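Local coordinates for USG-1 protein homolog (PDB 2HJS) that is probably a dehydrogenase of the aspartate-semialdehyde dehydrogenase family, expected to bind NAD or NADP and act on an aldehyde group, at residues Ala14-Val23 with Ser44-Ala52. Sequence-based numbering, arbitrary orientation.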
ATOM      1  N   ALA A  14      16.873   8.242 -24.844  1.00 47.43           N
ATOM      2  CA  ALA A  14      17.579   6.976 -24.807  1.00 47.39           C
ATOM      3  C   ALA A  14      18.393   6.809 -23.536  1.00 47.49           C
ATOM      4  O   ALA A  14      18.674   5.691 -23.139  1.00 47.71           O
ATOM      5  CB  ALA A  14      18.482   6.835 -26.045  1.00 46.56           C
ATOM      6  N   THR A  15      18.773   7.916 -22.905  1.00 47.69           N
ATOM      7  CA  THR A  15      19.647   7.877 -21.722  1.00 47.62           C
ATOM      8  C   THR A  15      18.827   7.807 -20.422  1.00 47.22           C
ATOM      9  O   THR A  15      19.371   7.634 -19.345  1.00 47.43           O
ATOM     10  CB  THR A  15      20.571   9.106 -21.671  1.00 47.86           C
ATOM     11  OG1 THR A  15      19.768  10.286 -21.644  1.00 48.73           O
ATOM     12  CG2 THR A  15      21.469   9.166 -22.901  1.00 47.50           C
ATOM     13  N   GLY A  16      17.516   7.940 -20.522  1.00 46.84           N
ATOM     14  CA  GLY A  16      16.672   7.768 -19.340  1.00 47.23           C
ATOM     15  C   GLY A  16      16.540   6.304 -18.990  1.00 47.28           C
ATOM     16  O   GLY A  16      16.912   5.417 -19.773  1.00 47.08           O
ATOM     17  N   SER A  17      15.977   6.019 -17.829  1.00 47.34           N
ATOM     18  CA  SER A  17      15.942   4.638 -17.387  1.00 47.97           C
ATOM     19  C   SER A  17      15.012   3.798 -18.277  1.00 47.75           C
ATOM     20  O   SER A  17      15.370   2.689 -18.681  1.00 47.97           O
ATOM     21  CB  SER A  17      15.601   4.564 -15.902  1.00 48.52           C
ATOM     22  OG  SER A  17      14.379   5.216 -15.689  1.00 50.16           O
ATOM     23  N   VAL A  18      13.850   4.340 -18.640  1.00 47.22           N
ATOM     24  CA  VAL A  18      12.960   3.626 -19.570  1.00 47.29           C
ATOM     25  C   VAL A  18      13.572   3.552 -20.985  1.00 47.48           C
ATOM     26  O   VAL A  18      13.519   2.508 -21.623  1.00 47.42           O
ATOM     27  CB  VAL A  18      11.542   4.238 -19.635  1.00 46.90           C
ATOM     28  CG1 VAL A  18      10.753   3.577 -20.730  1.00 47.53           C
ATOM     29  CG2 VAL A  18      10.828   4.082 -18.262  1.00 47.27           C
ATOM     30  N   GLY A  19      14.172   4.648 -21.454  1.00 47.60           N
ATOM     31  CA  GLY A  19      14.805   4.659 -22.774  1.00 47.49           C
ATOM     32  C   GLY A  19      15.898   3.620 -22.888  1.00 47.88           C
ATOM     33  O   GLY A  19      15.974   2.901 -23.882  1.00 48.08           O
ATOM     34  N   GLU A  20      16.744   3.548 -21.870  1.00 48.20           N
ATOM     35  CA  GLU A  20      17.822   2.562 -21.785  1.00 49.55           C
ATOM     36  C   GLU A  20      17.298   1.105 -21.808  1.00 48.08           C
ATOM     37  O   GLU A  20      17.855   0.234 -22.487  1.00 47.08           O
ATOM     38  CB  GLU A  20      18.606   2.803 -20.486  1.00 49.20           C
ATOM     39  CG  GLU A  20      20.006   2.224 -20.440  1.00 53.33           C
ATOM     40  CD  GLU A  20      20.576   2.112 -19.013  1.00 54.47           C
ATOM     41  OE1 GLU A  20      19.881   2.484 -18.029  1.00 61.83           O
ATOM     42  OE2 GLU A  20      21.717   1.607 -18.866  1.00 60.53           O
ATOM     43  N   ALA A  21      16.234   0.835 -21.056  1.00 47.45           N
ATOM     44  CA  ALA A  21      15.661  -0.514 -21.034  1.00 47.07           C
ATOM     45  C   ALA A  21      15.120  -0.829 -22.421  1.00 46.58           C
ATOM     46  O   ALA A  21      15.264  -1.936 -22.907  1.00 47.96           O
ATOM     47  CB  ALA A  21      14.552  -0.634 -19.966  1.00 46.05           C
ATOM     48  N   LEU A  22      14.532   0.162 -23.073  1.00 46.67           N
ATOM     49  CA  LEU A  22      13.900  -0.059 -24.354  1.00 47.28           C
ATOM     50  C   LEU A  22      14.953  -0.383 -25.420  1.00 47.58           C
ATOM     51  O   LEU A  22      14.742  -1.269 -26.247  1.00 47.78           O
ATOM     52  CB  LEU A  22      13.045   1.146 -24.736  1.00 47.26           C
ATOM     53  CG  LEU A  22      12.055   0.946 -25.885  1.00 47.71           C
ATOM     54  CD1 LEU A  22      10.940   1.946 -25.740  1.00 46.92           C
ATOM     55  CD2 LEU A  22      12.713   1.053 -27.289  1.00 45.00           C
ATOM     56  N   VAL A  23      16.097   0.307 -25.378  1.00 47.34           N
ATOM     57  CA  VAL A  23      17.192   0.032 -26.305  1.00 46.49           C
ATOM     58  C   VAL A  23      17.728  -1.384 -26.089  1.00 46.72           C
ATOM     59  O   VAL A  23      17.965  -2.115 -27.057  1.00 48.25           O
ATOM     60  CB  VAL A  23      18.318   1.090 -26.201  1.00 46.36           C
ATOM     61  CG1 VAL A  23      19.546   0.656 -26.991  1.00 45.23           C
ATOM     62  CG2 VAL A  23      17.799   2.465 -26.691  1.00 43.92           C
ATOM     63  N   SER A  44      22.033  15.533 -22.188  1.00 73.73           N
ATOM     64  CA  SER A  44      22.590  14.184 -22.311  1.00 73.63           C
ATOM     65  C   SER A  44      23.313  13.906 -23.631  1.00 73.53           C
ATOM     66  O   SER A  44      24.049  12.924 -23.731  1.00 73.72           O
ATOM     67  CB  SER A  44      21.483  13.138 -22.120  1.00 73.59           C
ATOM     68  OG  SER A  44      20.632  13.463 -21.036  1.00 73.63           O
ATOM     69  N   ALA A  45      23.104  14.753 -24.635  1.00 73.32           N
ATOM     70  CA  ALA A  45      23.717  14.554 -25.954  1.00 73.35           C
ATOM     71  C   ALA A  45      25.235  14.416 -25.866  1.00 73.33           C
ATOM     72  O   ALA A  45      25.867  15.049 -25.010  1.00 73.76           O
ATOM     73  CB  ALA A  45      23.345  15.692 -26.890  1.00 73.39           C
ATOM     74  N   GLY A  46      25.812  13.593 -26.745  1.00 72.83           N
ATOM     75  CA  GLY A  46      27.268  13.417 -26.814  1.00 72.06           C
ATOM     76  C   GLY A  46      27.827  12.211 -26.065  1.00 71.60           C
ATOM     77  O   GLY A  46      28.980  11.822 -26.277  1.00 71.71           O
ATOM     78  N   GLN A  47      27.029  11.615 -25.184  1.00 70.90           N
ATOM     79  CA  GLN A  47      27.482  10.420 -24.476  1.00 70.43           C
ATOM     80  C   GLN A  47      27.174   9.142 -25.273  1.00 69.34           C
ATOM     81  O   GLN A  47      26.350   9.151 -26.191  1.00 69.05           O
ATOM     82  CB  GLN A  47      26.946  10.382 -23.043  1.00 70.38           C
ATOM     83  CG  GLN A  47      25.538   9.853 -22.885  1.00 71.39           C
ATOM     84  CD  GLN A  47      24.941  10.191 -21.521  1.00 71.84           C
ATOM     85  OE1 GLN A  47      24.661  11.355 -21.224  1.00 73.80           O
ATOM     86  NE2 GLN A  47      24.730   9.170 -20.694  1.00 73.45           N
ATOM     87  N   ARG A  48      27.868   8.059 -24.948  1.00 68.17           N
ATOM     88  CA  ARG A  48      27.760   6.828 -25.731  1.00 67.23           C
ATOM     89  C   ARG A  48      26.985   5.738 -24.984  1.00 66.36           C
ATOM     90  O   ARG A  48      26.961   5.711 -23.755  1.00 65.76           O
ATOM     91  CB  ARG A  48      29.147   6.329 -26.174  1.00 66.91           C
ATOM     92  CG  ARG A  48      29.943   7.345 -27.013  1.00 67.30           C
ATOM     93  CD  ARG A  48      31.092   6.705 -27.815  1.00 67.70           C
ATOM     94  NE  ARG A  48      30.649   6.119 -29.091  1.00 68.48           N
ATOM     95  CZ  ARG A  48      30.658   6.744 -30.272  1.00 69.48           C
ATOM     96  NH1 ARG A  48      31.087   8.000 -30.380  1.00 69.55           N
ATOM     97  NH2 ARG A  48      30.229   6.110 -31.361  1.00 69.11           N
HETATM   98  N   MSE A  49      26.334   4.859 -25.739  1.00 65.63           N
HETATM   99  CA  MSE A  49      25.600   3.736 -25.165  1.00 66.45           C
HETATM  100  C   MSE A  49      25.849   2.479 -25.951  1.00 64.10           C
HETATM  101  O   MSE A  49      25.991   2.523 -27.169  1.00 63.56           O
HETATM  102  CB  MSE A  49      24.096   4.006 -25.147  1.00 65.46           C
HETATM  103  CG  MSE A  49      23.669   5.069 -24.191  1.00 66.93           C
HETATM  104 SE   MSE A  49      21.730   5.289 -24.262  1.00 73.87          SE
HETATM  105  CE  MSE A  49      21.145   3.459 -23.783  1.00 67.90           C
ATOM    106  N   GLY A  50      25.870   1.358 -25.244  1.00 62.91           N
ATOM    107  CA  GLY A  50      26.025   0.053 -25.859  1.00 61.97           C
ATOM    108  C   GLY A  50      24.767  -0.401 -26.570  1.00 61.33           C
ATOM    109  O   GLY A  50      23.657  -0.195 -26.079  1.00 61.47           O
ATOM    110  N   PHE A  51      24.949  -0.996 -27.745  1.00 60.57           N
ATOM    111  CA  PHE A  51      23.872  -1.651 -28.481  1.00 59.96           C
ATOM    112  C   PHE A  51      24.447  -2.747 -29.367  1.00 59.94           C
ATOM    113  O   PHE A  51      25.327  -2.487 -30.228  1.00 59.94           O
ATOM    114  CB  PHE A  51      23.065  -0.665 -29.328  1.00 59.42           C
ATOM    115  CG  PHE A  51      21.993  -1.328 -30.158  1.00 59.08           C
ATOM    116  CD1 PHE A  51      20.760  -1.678 -29.584  1.00 57.42           C
ATOM    117  CD2 PHE A  51      22.224  -1.640 -31.504  1.00 57.50           C
ATOM    118  CE1 PHE A  51      19.759  -2.305 -30.342  1.00 56.38           C
ATOM    119  CE2 PHE A  51      21.243  -2.269 -32.267  1.00 58.82           C
ATOM    120  CZ  PHE A  51      19.992  -2.601 -31.680  1.00 57.97           C
ATOM    121  N   ALA A  52      23.954  -3.970 -29.163  1.00 59.59           N
ATOM    122  CA  ALA A  52      24.416  -5.134 -29.941  1.00 59.89           C
ATOM    123  C   ALA A  52      25.944  -5.234 -29.999  1.00 60.25           C
ATOM    124  O   ALA A  52      26.515  -5.432 -31.081  1.00 60.36           O
ATOM    125  CB  ALA A  52      23.814  -5.113 -31.356  1.00 59.40           C
TER
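Selenomethionine Met49 reaches from strand 48-51 to the glycine-rich turn and first helix of the Rossmann-type domain, which probably binds NAD or NADP. Its SE lies 3.3 Å from Ala14 O and 4.0 Å from Ala14 CB. The chain runs straight through chi2 and then bends at chi3 (59°), which brings CE within 3.7 Å of Glu20 CG; the two side chains meet at a slant. Thr15 splits its branches between two neighbours. With chi1 at 59°, OG1 sits between backbone N and carbonyl carbon and faces Ser44, where the OG to OG1 separation of 3.3 Å supports at most a weak hydrogen bond. Its CG2 methyl instead packs against Gln47 CD at 3.9 Å. At the far end, Val23 CG1 approaches Phe51 CD1 obliquely at 3.7 Å, while Val23 O lies in the ring plane, 3.7 Å from Phe51 CE1. Ser44 and Gln47 are the end residues of a type II turn leading into the strand, with Gly46 at positive phi. Further out, strand 48-51 is the outermost strand at one end of the sheet within this chain; its axis passes 9.9 Å from that of helix 17-23, their N-to-C directions 34° apart, nearer parallel than antiparallel. Val58 and Leu38, from strands 54-60 and 36-40, touch Met49 and Val23 respectively. Beyond its methylene, Glu20 OE1 forms a salt bridge with Arg167 NH1, while Arg167 NH2 donates to Thr15 O.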